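Long-range contacts in translation initiation factor 4E (Ascaris suum, PDB 3M94), which binds the trimethylguanosine as well as, probably, the monomethylguanosine cap of nematode mRNAs and so is expected to take part in starting translation: residues W9-L14 against Y57-E62; R78-V83 against G126-L131; E109-Y114 against D139-R144. All coordinates share one frame; numbering follows the deposited sequence.

Contact 1: residues W9-L14 against Y57-E62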
loop_
_atom_site.group_PDB
_atom_site.type_symbol
_atom_site.label_atom_id
_atom_site.label_comp_id
_atom_site.label_asym_id
_atom_site.label_seq_id
_atom_site.Cartn_x
_atom_site.Cartn_y
_atom_site.Cartn_z
ATOM N N TRP A 9 12.870 -1.624 -1.869
ATOM C CA TRP A 9 11.632 -1.616 -1.110
ATOM C C TRP A 9 11.826 -2.434 0.159
ATOM O O TRP A 9 12.453 -3.497 0.124
ATOM C CB TRP A 9 10.492 -2.230 -1.935
ATOM C CG TRP A 9 10.154 -1.438 -3.165
ATOM C CD1 TRP A 9 10.714 -1.588 -4.414
ATOM C CD2 TRP A 9 9.211 -0.362 -3.268
ATOM N NE1 TRP A 9 10.150 -0.678 -5.289
ATOM C CE2 TRP A 9 9.232 0.087 -4.612
ATOM C CE3 TRP A 9 8.326 0.252 -2.358
ATOM C CZ2 TRP A 9 8.415 1.135 -5.071
ATOM C CZ3 TRP A 9 7.504 1.290 -2.814
ATOM C CH2 TRP A 9 7.566 1.728 -4.165
ATOM N N ALA A 10 11.260 -1.965 1.266
ATOM C CA ALA A 10 11.291 -2.735 2.519
ATOM C C ALA A 10 9.887 -3.197 2.917
ATOM O O ALA A 10 8.921 -2.426 2.862
ATOM C CB ALA A 10 11.921 -1.948 3.630
ATOM N N LEU A 11 9.800 -4.476 3.297
ATOM C CA LEU A 11 8.580 -5.046 3.834
ATOM C C LEU A 11 8.627 -4.951 5.359
ATOM O O LEU A 11 9.630 -5.309 5.969
ATOM C CB LEU A 11 8.423 -6.507 3.388
ATOM C CG LEU A 11 7.211 -7.276 3.929
ATOM C CD1 LEU A 11 5.912 -6.796 3.287
ATOM C CD2 LEU A 11 7.412 -8.745 3.635
ATOM N N TRP A 12 7.547 -4.426 5.945
ATOM C CA TRP A 12 7.400 -4.313 7.399
ATOM C C TRP A 12 6.163 -5.124 7.812
ATOM O O TRP A 12 5.231 -5.326 7.022
ATOM C CB TRP A 12 7.217 -2.856 7.847
ATOM C CG TRP A 12 8.311 -1.884 7.451
ATOM C CD1 TRP A 12 8.570 -1.403 6.195
ATOM C CD2 TRP A 12 9.271 -1.254 8.326
ATOM N NE1 TRP A 12 9.626 -0.520 6.235
ATOM C CE2 TRP A 12 10.078 -0.417 7.526
ATOM C CE3 TRP A 12 9.518 -1.316 9.706
ATOM C CZ2 TRP A 12 11.124 0.346 8.055
ATOM C CZ3 TRP A 12 10.556 -0.558 10.239
ATOM C CH2 TRP A 12 11.349 0.264 9.412
ATOM N N TYR A 13 6.185 -5.596 9.047
ATOM C CA TYR A 13 5.082 -6.333 9.631
ATOM C C TYR A 13 4.869 -5.777 11.021
ATOM O O TYR A 13 5.835 -5.549 11.752
ATOM C CB TYR A 13 5.408 -7.838 9.701
ATOM C CG TYR A 13 4.466 -8.647 10.568
ATOM C CD1 TYR A 13 3.114 -8.733 10.263
ATOM C CD2 TYR A 13 4.934 -9.332 11.687
ATOM C CE1 TYR A 13 2.238 -9.460 11.058
ATOM C CE2 TYR A 13 4.055 -10.087 12.499
ATOM C CZ TYR A 13 2.711 -10.141 12.169
ATOM O OH TYR A 13 1.829 -10.862 12.938
ATOM N N LEU A 14 3.609 -5.526 11.368
ATOM C CA LEU A 14 3.252 -5.142 12.735
ATOM C C LEU A 14 2.272 -6.167 13.301
ATOM O O LEU A 14 1.210 -6.398 12.725
ATOM C CB LEU A 14 2.634 -3.734 12.791
ATOM C CG LEU A 14 2.367 -3.137 14.201
ATOM C CD1 LEU A 14 2.531 -1.639 14.176
ATOM C CD2 LEU A 14 1.012 -3.517 14.788
ATOM N N TYR A 57 0.677 -5.209 7.254
ATOM C CA TYR A 57 1.890 -5.250 6.437
ATOM C C TYR A 57 2.098 -3.864 5.850
ATOM O O TYR A 57 1.121 -3.155 5.587
ATOM C CB TYR A 57 1.761 -6.244 5.288
ATOM C CG TYR A 57 1.968 -7.719 5.604
ATOM C CD1 TYR A 57 1.073 -8.678 5.131
ATOM C CD2 TYR A 57 3.078 -8.159 6.305
ATOM C CE1 TYR A 57 1.266 -10.043 5.375
ATOM C CE2 TYR A 57 3.290 -9.517 6.554
ATOM C CZ TYR A 57 2.371 -10.446 6.093
ATOM O OH TYR A 57 2.582 -11.780 6.327
ATOM N N TYR A 58 3.362 -3.482 5.649
ATOM C CA TYR A 58 3.716 -2.234 4.967
ATOM C C TYR A 58 4.776 -2.557 3.923
ATOM O O TYR A 58 5.684 -3.337 4.184
ATOM C CB TYR A 58 4.289 -1.183 5.928
ATOM C CG TYR A 58 3.449 -0.898 7.166
ATOM C CD1 TYR A 58 2.632 0.225 7.238
ATOM C CD2 TYR A 58 3.507 -1.736 8.278
ATOM C CE1 TYR A 58 1.863 0.502 8.379
ATOM C CE2 TYR A 58 2.738 -1.474 9.421
ATOM C CZ TYR A 58 1.925 -0.357 9.461
ATOM O OH TYR A 58 1.183 -0.109 10.581
ATOM N N LEU A 59 4.648 -1.956 2.741
ATOM C CA LEU A 59 5.714 -2.021 1.759
ATOM C C LEU A 59 6.097 -0.604 1.382
ATOM O O LEU A 59 5.340 0.070 0.668
ATOM C CB LEU A 59 5.332 -2.817 0.505
ATOM C CG LEU A 59 6.612 -3.157 -0.302
ATOM C CD1 LEU A 59 7.320 -4.416 0.262
ATOM C CD2 LEU A 59 6.333 -3.321 -1.785
ATOM N N PHE A 60 7.257 -0.153 1.874
ATOM C CA PHE A 60 7.687 1.224 1.669
ATOM C C PHE A 60 9.059 1.289 1.029
ATOM O O PHE A 60 9.887 0.366 1.198
ATOM C CB PHE A 60 7.679 2.009 2.986
ATOM C CG PHE A 60 6.298 2.546 3.367
ATOM C CD1 PHE A 60 5.235 1.668 3.618
ATOM C CD2 PHE A 60 6.059 3.917 3.434
ATOM C CE1 PHE A 60 3.975 2.139 3.926
ATOM C CE2 PHE A 60 4.797 4.398 3.767
ATOM C CZ PHE A 60 3.754 3.506 4.001
ATOM N N LYS A 61 9.300 2.386 0.305
ATOM C CA LYS A 61 10.612 2.634 -0.272
ATOM C C LYS A 61 11.629 2.604 0.848
ATOM O O LYS A 61 11.372 3.166 1.919
ATOM C CB LYS A 61 10.643 3.993 -1.001
ATOM C CG LYS A 61 9.929 3.985 -2.345
ATOM C CD LYS A 61 9.800 5.403 -2.908
ATOM C CE LYS A 61 9.345 5.391 -4.350
ATOM N NZ LYS A 61 8.840 6.752 -4.764
ATOM N N GLU A 62 12.762 1.936 0.625
ATOM C CA GLU A 62 13.807 1.876 1.645
ATOM C C GLU A 62 14.153 3.281 2.137
ATOM O O GLU A 62 14.356 4.188 1.327
ATOM C CB GLU A 62 15.082 1.198 1.138
ATOM C CG GLU A 62 16.111 0.928 2.264
ATOM C CD GLU A 62 17.372 0.245 1.771
ATOM O OE1 GLU A 62 17.731 0.401 0.579
ATOM O OE2 GLU A 62 18.024 -0.455 2.582
HETATM O O HOH W 1 10.749 1.331 4.284
#
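Ala-10 and Phe-60, then Trp-12 and Tyr-58, form the hydrogen-bonded pairs of two neighbouring antiparallel strands in the curved sheet of the eIF4E fold. Four backbone bonds join them; the shortest runs 2.7 Å from Ala-10 N to Phe-60 O, while Tyr-58 N reaches Trp-12 O at 3.0 Å. Between these bonds, CA-H groups lean on the same carbonyls, Leu-59 CA lying 3.4 Å from Ala-10 O.

Packing divides between the two faces. Leu-11 and Leu-59 cross at about a right angle, CD1 of Leu-59 lying 3.9 Å from CB of Leu-11; branched and apolar, Leu-59 suits the face covered by helix 88-104. Beside them the Tyr-13 and Tyr-57 rings meet with planes 51° apart. On the other face Trp-12 and Tyr-58 touch through their CB atoms, and Tyr-58 continues toward the cap pocket, touching Trp-22. Trp-12 NE1 donates to a water in the plane of its ring, 2.9 Å away.

Trp-9, with CG beside its backbone N (chi1 -64°), lies alongside the extended chain of Lys-61, whose amine reaches Gly-112 O. A long aliphatic stem suits this place: Lys-61 CG sits over the indole, 3.9 Å from the centroid of its six-membered ring.

Contact 2: residues R78-V83 against G126-L131. With M7M (N,N,7-trimethylguanosine 5'-(trihydrogen diphosphate)), chain C.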
loop_
_atom_site.group_PDB
_atom_site.type_symbol
_atom_site.label_atom_id
_atom_site.label_comp_id
_atom_site.label_asym_id
_atom_site.label_seq_id
_atom_site.Cartn_x
_atom_site.Cartn_y
_atom_site.Cartn_z
ATOM N N ARG A 78 -3.120 9.479 1.913
ATOM C CA ARG A 78 -3.318 8.135 1.428
ATOM C C ARG A 78 -4.608 7.983 0.641
ATOM O O ARG A 78 -5.628 8.606 0.960
ATOM C CB ARG A 78 -3.321 7.145 2.599
ATOM C CG ARG A 78 -4.564 7.245 3.458
ATOM C CD ARG A 78 -4.546 6.275 4.607
ATOM N NE ARG A 78 -5.832 6.316 5.295
ATOM C CZ ARG A 78 -6.124 5.631 6.392
ATOM N NH1 ARG A 78 -5.221 4.846 6.952
ATOM N NH2 ARG A 78 -7.327 5.743 6.941
ATOM N N TRP A 79 -4.549 7.163 -0.401
ATOM C CA TRP A 79 -5.762 6.614 -0.997
ATOM C C TRP A 79 -6.182 5.441 -0.116
ATOM O O TRP A 79 -5.360 4.563 0.168
ATOM C CB TRP A 79 -5.488 6.131 -2.413
ATOM C CG TRP A 79 -5.540 7.248 -3.403
ATOM C CD1 TRP A 79 -4.486 7.856 -4.007
ATOM C CD2 TRP A 79 -6.716 7.917 -3.867
ATOM N NE1 TRP A 79 -4.930 8.855 -4.841
ATOM C CE2 TRP A 79 -6.300 8.918 -4.763
ATOM C CE3 TRP A 79 -8.090 7.761 -3.617
ATOM C CZ2 TRP A 79 -7.204 9.754 -5.414
ATOM C CZ3 TRP A 79 -8.981 8.595 -4.262
ATOM C CH2 TRP A 79 -8.536 9.574 -5.148
ATOM N N LEU A 80 -7.441 5.446 0.324
ATOM C CA LEU A 80 -7.971 4.407 1.200
ATOM C C LEU A 80 -8.989 3.531 0.474
ATOM O O LEU A 80 -9.926 4.039 -0.146
ATOM C CB LEU A 80 -8.608 5.034 2.449
ATOM C CG LEU A 80 -9.347 4.118 3.432
ATOM C CD1 LEU A 80 -8.389 3.162 4.156
ATOM C CD2 LEU A 80 -10.159 4.947 4.459
ATOM N N VAL A 81 -8.780 2.217 0.541
ATOM C CA VAL A 81 -9.733 1.243 0.004
ATOM C C VAL A 81 -10.242 0.420 1.197
ATOM O O VAL A 81 -9.459 -0.286 1.834
ATOM C CB VAL A 81 -9.066 0.253 -0.983
ATOM C CG1 VAL A 81 -10.115 -0.611 -1.671
ATOM C CG2 VAL A 81 -8.180 0.969 -2.014
ATOM N N VAL A 82 -11.526 0.537 1.522
ATOM C CA VAL A 82 -12.132 -0.342 2.530
ATOM C C VAL A 82 -12.549 -1.658 1.879
ATOM O O VAL A 82 -13.063 -1.677 0.763
ATOM C CB VAL A 82 -13.318 0.321 3.317
ATOM C CG1 VAL A 82 -12.808 1.512 4.141
ATOM C CG2 VAL A 82 -14.468 0.745 2.382
ATOM N N VAL A 83 -12.288 -2.761 2.570
ATOM C CA VAL A 83 -12.645 -4.085 2.072
ATOM C C VAL A 83 -13.805 -4.576 2.947
ATOM O O VAL A 83 -13.653 -4.708 4.166
ATOM C CB VAL A 83 -11.406 -5.028 2.117
ATOM C CG1 VAL A 83 -11.710 -6.395 1.549
ATOM C CG2 VAL A 83 -10.251 -4.405 1.362
ATOM N N GLY A 126 -13.408 -4.503 9.538
ATOM C CA GLY A 126 -13.179 -4.431 8.091
ATOM C C GLY A 126 -11.741 -4.072 7.741
ATOM O O GLY A 126 -11.160 -3.152 8.316
ATOM N N ASP A 127 -11.166 -4.787 6.785
ATOM C CA ASP A 127 -9.781 -4.526 6.382
ATOM C C ASP A 127 -9.661 -3.289 5.482
ATOM O O ASP A 127 -10.627 -2.904 4.822
ATOM C CB ASP A 127 -9.210 -5.740 5.670
ATOM C CG ASP A 127 -9.576 -7.036 6.352
ATOM O OD1 ASP A 127 -9.121 -7.285 7.498
ATOM O OD2 ASP A 127 -10.329 -7.808 5.729
ATOM N N LYS A 128 -8.469 -2.688 5.474
ATOM C CA LYS A 128 -8.147 -1.505 4.690
ATOM C C LYS A 128 -6.830 -1.707 3.929
ATOM O O LYS A 128 -5.824 -2.131 4.510
ATOM C CB LYS A 128 -8.034 -0.279 5.601
ATOM C CG LYS A 128 -9.364 0.113 6.285
ATOM C CD LYS A 128 -9.220 1.253 7.281
ATOM C CE LYS A 128 -8.532 0.820 8.560
ATOM N NZ LYS A 128 -8.740 1.852 9.616
ATOM N N VAL A 129 -6.861 -1.432 2.625
ATOM C CA VAL A 129 -5.659 -1.373 1.786
ATOM C C VAL A 129 -5.487 0.092 1.396
ATOM O O VAL A 129 -6.425 0.698 0.884
ATOM C CB VAL A 129 -5.801 -2.276 0.537
ATOM C CG1 VAL A 129 -4.601 -2.120 -0.415
ATOM C CG2 VAL A 129 -5.980 -3.738 0.930
ATOM N N SER A 130 -4.309 0.659 1.656
ATOM C CA SER A 130 -4.044 2.074 1.401
ATOM C C SER A 130 -2.760 2.295 0.601
ATOM O O SER A 130 -1.819 1.507 0.698
ATOM C CB SER A 130 -3.911 2.835 2.710
ATOM O OG SER A 130 -5.154 2.917 3.354
ATOM N N LEU A 131 -2.719 3.391 -0.150
ATOM C CA LEU A 131 -1.495 3.782 -0.863
ATOM C C LEU A 131 -1.109 5.173 -0.380
ATOM O O LEU A 131 -1.863 6.116 -0.573
ATOM C CB LEU A 131 -1.697 3.742 -2.387
ATOM C CG LEU A 131 -0.528 4.154 -3.310
ATOM C CD1 LEU A 131 0.714 3.299 -3.085
ATOM C CD2 LEU A 131 -0.950 4.076 -4.782
HETATM O OAX M7M C . -8.310 2.447 13.863
HETATM O OAY M7M C . -8.430 0.587 12.245
HETATM P PAZ M7M C . -7.452 1.349 13.068
HETATM O OBA M7M C . -6.593 0.615 14.041
HETATM O OBB M7M C . 2.371 6.495 12.401
HETATM C CBC M7M C . 0.445 4.787 11.431
HETATM O OBD M7M C . -6.482 2.170 12.090
HETATM N NBE M7M C . 2.511 6.808 14.610
HETATM C CBF M7M C . 1.959 6.245 13.542
HETATM C CBG M7M C . 0.915 5.399 13.775
HETATM N NBH M7M C . 0.224 4.746 12.882
HETATM C CBI M7M C . -0.684 4.050 13.542
HETATM O OBJ M7M C . -4.651 0.517 11.714
HETATM P PBK M7M C . -4.900 1.936 11.977
HETATM O OBL M7M C . -4.350 3.002 11.105
HETATM C CBM M7M C . 2.046 6.530 15.826
HETATM N NBN M7M C . 1.025 5.702 16.057
HETATM C CBO M7M C . 0.445 5.122 15.013
HETATM N NBP M7M C . -0.541 4.276 14.839
HETATM C CBQ M7M C . -1.360 3.691 15.898
HETATM O OBR M7M C . -2.329 2.807 15.368
HETATM C CBS M7M C . -3.622 3.387 15.340
HETATM C CBT M7M C . -4.112 3.459 13.912
HETATM O OBU M7M C . -4.463 2.169 13.480
HETATM N NBV M7M C . 2.654 7.136 16.830
HETATM C CBW M7M C . 2.218 6.894 18.179
HETATM C CBX M7M C . -2.111 4.824 16.526
HETATM C CBY M7M C . -3.423 4.804 15.792
HETATM C CBZ M7M C . 3.747 8.032 16.544
HETATM O OCA M7M C . -2.270 4.486 17.892
HETATM O OCB M7M C . -4.509 5.200 16.612
#
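Lys-128 rises from the strand pair to the bound cap: its stem runs obliquely against Leu-80, with CB 3.7 Å from Leu-80 CD1, and its amine donates to the ligand's phosphate oxygen OAY at 2.9 Å. A second, weak bond from the same NZ reaches the bridging oxygen OBD. A bend at chi3 (-74°) turns the end of the chain toward the diphosphate. A lysine fits because its methylenes can pack on Leu-80 while the charge meets the phosphates; Arg-123 also hydrogen-bonds the ligand.

Behind this site are neighbouring antiparallel strands of the eIF4E sheet, with Lys-128 on the ligand side. Trp-79 with Leu-131 and Val-81 with Val-129 are hydrogen-bonded pairs, each held by two backbone bonds, such as Val-81 N to Val-129 O at 2.8 Å, and Val-83 N adds a single bond to Asp-127 O.

On the face of Lys-128, Leu-80 CD1 also lies 3.3 Å from Ser-130 OG. The short serine side chain lies beside Arg-78, whose CD comes 3.6 Å from its OG. Extended from CG to NE, Arg-78 turns one guanidinium face to the same leucine methyl, which lies offset toward the rim, and salt-bridges to Glu-164.

The other face carries Val-81, Val-83 and Val-129, beta-branched residues that suit extended backbone. Val-81 brings CB and CG2 against Val-129 O, while Val-83 CG2 approaches Val-129 CG2 at 4.3 Å. Helix 88-104 covers this side, Tyr-95 touching Val-81 and Leu-99 touching Val-129.

Contact 3: residues E109-Y114 against D139-R144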
loop_
_atom_site.group_PDB
_atom_site.type_symbol
_atom_site.label_atom_id
_atom_site.label_comp_id
_atom_site.label_asym_id
_atom_site.label_seq_id
_atom_site.Cartn_x
_atom_site.Cartn_y
_atom_site.Cartn_z
ATOM N N GLU A 109 3.305 5.696 -13.764
ATOM C CA GLU A 109 3.669 6.660 -14.810
ATOM C C GLU A 109 4.722 7.674 -14.334
ATOM O O GLU A 109 5.751 7.286 -13.797
ATOM C CB GLU A 109 2.396 7.334 -15.363
ATOM C CG GLU A 109 1.444 6.322 -16.034
ATOM C CD GLU A 109 0.033 6.859 -16.318
ATOM O OE1 GLU A 109 -0.281 8.032 -16.015
ATOM O OE2 GLU A 109 -0.786 6.076 -16.835
ATOM N N ASP A 110 4.478 8.971 -14.504
ATOM C CA ASP A 110 5.479 9.956 -14.091
ATOM C C ASP A 110 5.254 10.428 -12.655
ATOM O O ASP A 110 5.791 11.452 -12.234
ATOM C CB ASP A 110 5.548 11.149 -15.079
ATOM C CG ASP A 110 4.199 11.522 -15.657
ATOM O OD1 ASP A 110 3.181 10.915 -15.269
ATOM O OD2 ASP A 110 4.146 12.430 -16.512
ATOM N N ASN A 111 4.466 9.665 -11.903
ATOM C CA ASN A 111 4.053 10.063 -10.574
ATOM C C ASN A 111 4.717 9.213 -9.483
ATOM O O ASN A 111 4.466 9.410 -8.287
ATOM C CB ASN A 111 2.519 9.999 -10.475
ATOM C CG ASN A 111 1.832 11.004 -11.407
ATOM O OD1 ASN A 111 2.183 12.184 -11.429
ATOM N ND2 ASN A 111 0.852 10.536 -12.177
ATOM N N GLY A 112 5.572 8.288 -9.907
ATOM C CA GLY A 112 6.188 7.324 -9.002
ATOM C C GLY A 112 7.015 7.939 -7.890
ATOM O O GLY A 112 7.112 7.365 -6.813
ATOM N N GLU A 113 7.619 9.099 -8.156
ATOM C CA GLU A 113 8.336 9.852 -7.114
ATOM C C GLU A 113 7.432 10.277 -5.933
ATOM O O GLU A 113 7.926 10.548 -4.843
ATOM C CB GLU A 113 9.070 11.070 -7.703
ATOM C CG GLU A 113 8.189 12.061 -8.485
ATOM C CD GLU A 113 8.174 11.798 -9.994
ATOM O OE1 GLU A 113 8.024 10.614 -10.425
ATOM O OE2 GLU A 113 8.327 12.793 -10.748
ATOM N N TYR A 114 6.121 10.329 -6.152
ATOM C CA TYR A 114 5.198 10.742 -5.093
ATOM C C TYR A 114 4.697 9.594 -4.211
ATOM O O TYR A 114 4.121 9.825 -3.157
ATOM C CB TYR A 114 4.026 11.524 -5.683
ATOM C CG TYR A 114 4.464 12.857 -6.212
ATOM C CD1 TYR A 114 4.579 13.951 -5.359
ATOM C CD2 TYR A 114 4.796 13.018 -7.561
ATOM C CE1 TYR A 114 4.993 15.191 -5.840
ATOM C CE2 TYR A 114 5.214 14.244 -8.050
ATOM C CZ TYR A 114 5.308 15.323 -7.183
ATOM O OH TYR A 114 5.723 16.530 -7.648
ATOM N N ASP A 139 -3.067 17.712 -6.000
ATOM C CA ASP A 139 -4.358 17.145 -6.414
ATOM C C ASP A 139 -4.343 16.409 -7.761
ATOM O O ASP A 139 -4.907 15.306 -7.879
ATOM C CB ASP A 139 -5.430 18.235 -6.443
ATOM C CG ASP A 139 -5.830 18.711 -5.049
ATOM O OD1 ASP A 139 -5.593 17.992 -4.052
ATOM O OD2 ASP A 139 -6.397 19.813 -4.953
ATOM N N ASP A 140 -3.718 17.027 -8.766
ATOM C CA ASP A 140 -3.617 16.428 -10.107
ATOM C C ASP A 140 -2.880 15.080 -10.056
ATOM O O ASP A 140 -3.336 14.088 -10.628
ATOM C CB ASP A 140 -2.937 17.388 -11.094
ATOM C CG ASP A 140 -3.626 18.753 -11.165
ATOM O OD1 ASP A 140 -4.041 19.289 -10.109
ATOM O OD2 ASP A 140 -3.738 19.312 -12.274
ATOM N N VAL A 141 -1.758 15.058 -9.342
ATOM C CA VAL A 141 -0.932 13.872 -9.188
ATOM C C VAL A 141 -1.689 12.789 -8.397
ATOM O O VAL A 141 -1.734 11.621 -8.799
ATOM C CB VAL A 141 0.416 14.248 -8.500
ATOM C CG1 VAL A 141 1.121 13.022 -7.899
ATOM C CG2 VAL A 141 1.331 15.019 -9.472
ATOM N N ASN A 142 -2.286 13.192 -7.277
ATOM C CA ASN A 142 -3.060 12.278 -6.447
ATOM C C ASN A 142 -4.264 11.675 -7.164
ATOM O O ASN A 142 -4.486 10.471 -7.080
ATOM C CB ASN A 142 -3.444 12.954 -5.123
ATOM C CG ASN A 142 -2.244 13.110 -4.195
ATOM O OD1 ASN A 142 -1.354 12.254 -4.167
ATOM N ND2 ASN A 142 -2.198 14.202 -3.456
ATOM N N LEU A 143 -4.997 12.492 -7.921
ATOM C CA LEU A 143 -6.153 12.002 -8.652
ATOM C C LEU A 143 -5.681 10.924 -9.598
ATOM O O LEU A 143 -6.301 9.876 -9.706
ATOM C CB LEU A 143 -6.888 13.123 -9.413
ATOM C CG LEU A 143 -8.068 12.731 -10.323
ATOM C CD1 LEU A 143 -9.191 12.039 -9.548
ATOM C CD2 LEU A 143 -8.626 13.935 -11.133
ATOM N N ARG A 144 -4.563 11.181 -10.269
ATOM C CA ARG A 144 -4.071 10.257 -11.273
ATOM C C ARG A 144 -3.644 8.934 -10.649
ATOM O O ARG A 144 -3.968 7.857 -11.155
ATOM C CB ARG A 144 -2.929 10.877 -12.081
ATOM C CG ARG A 144 -2.484 9.993 -13.237
ATOM C CD ARG A 144 -3.700 9.584 -14.066
ATOM N NE ARG A 144 -3.353 8.768 -15.221
ATOM C CZ ARG A 144 -4.165 7.866 -15.761
ATOM N NH1 ARG A 144 -5.364 7.653 -15.238
ATOM N NH2 ARG A 144 -3.775 7.169 -16.821
#
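Glu-109 and Arg-144 form a two-pronged salt bridge at the protein surface. Arg-144 NE donates to Glu-109 OE1 at 3.3 Å, meeting it on the syn side though 24° out of the carboxylate plane. The second prong, NH2 to OE2 at 3.2 Å, is bent and weak. With their planes 50° apart, carboxylate and guanidinium are far from the coplanar arrangement of an ideal bidentate pair. Arginine CG, anti to the backbone N (chi1 -174°), heads for the glutamate before the chain bends at chi2; NH1 has a weak partner in Gln-147.

Inward from the charges, the Asn-111 amide stands almost perpendicular to the guanidinium. Its ND2 rests on the aliphatic part of Arg-144, 3.5 Å from CG, and its OD1 lies 3.5 Å from Val-141 CG2. One short amide side chain thus meets both helix residues.

These side chains join, in the eIF4E fold, the loop after helix 88-104 to the first turns of helix 139-153. Val-141 and Arg-144, about one helical turn apart, face the loop together. The loop closes in a short 3-10 turn, where Tyr-114 N bonds to Asn-111 O.

That turn presents Tyr-114 to the helix, its side chain crossing Val-141 at about a right angle. Val-141 CG1 packs off-centre on the ring, 3.7 Å from Tyr-114 CD2, a CH-pi contact for which a branched apolar side chain is well suited.

In the fold
From the N terminus, strand 4-14 pairs with strand 56-61 in contact 1, closing a loop that contains strand 26-34 and helix 35-42. Contact 2 opens only afterwards: strand 77-83 is followed by helix 88-104 and strand 115-121 before strand 127-133 joins it. Contact 3 opens within that span and closes beyond it, so contacts 2 and 3 cross along the chain. Contacts 1 and 2 join strands in separate parts of one sheet, their centres about 16 Å apart, whereas contact 3 ties a loop to helix 139-153. Lys-61 NZ joins contact 1 to contact 3 at Gly-112 O, and Trp-79 NE1 joins contact 2 to contact 3 at Asn-142 O.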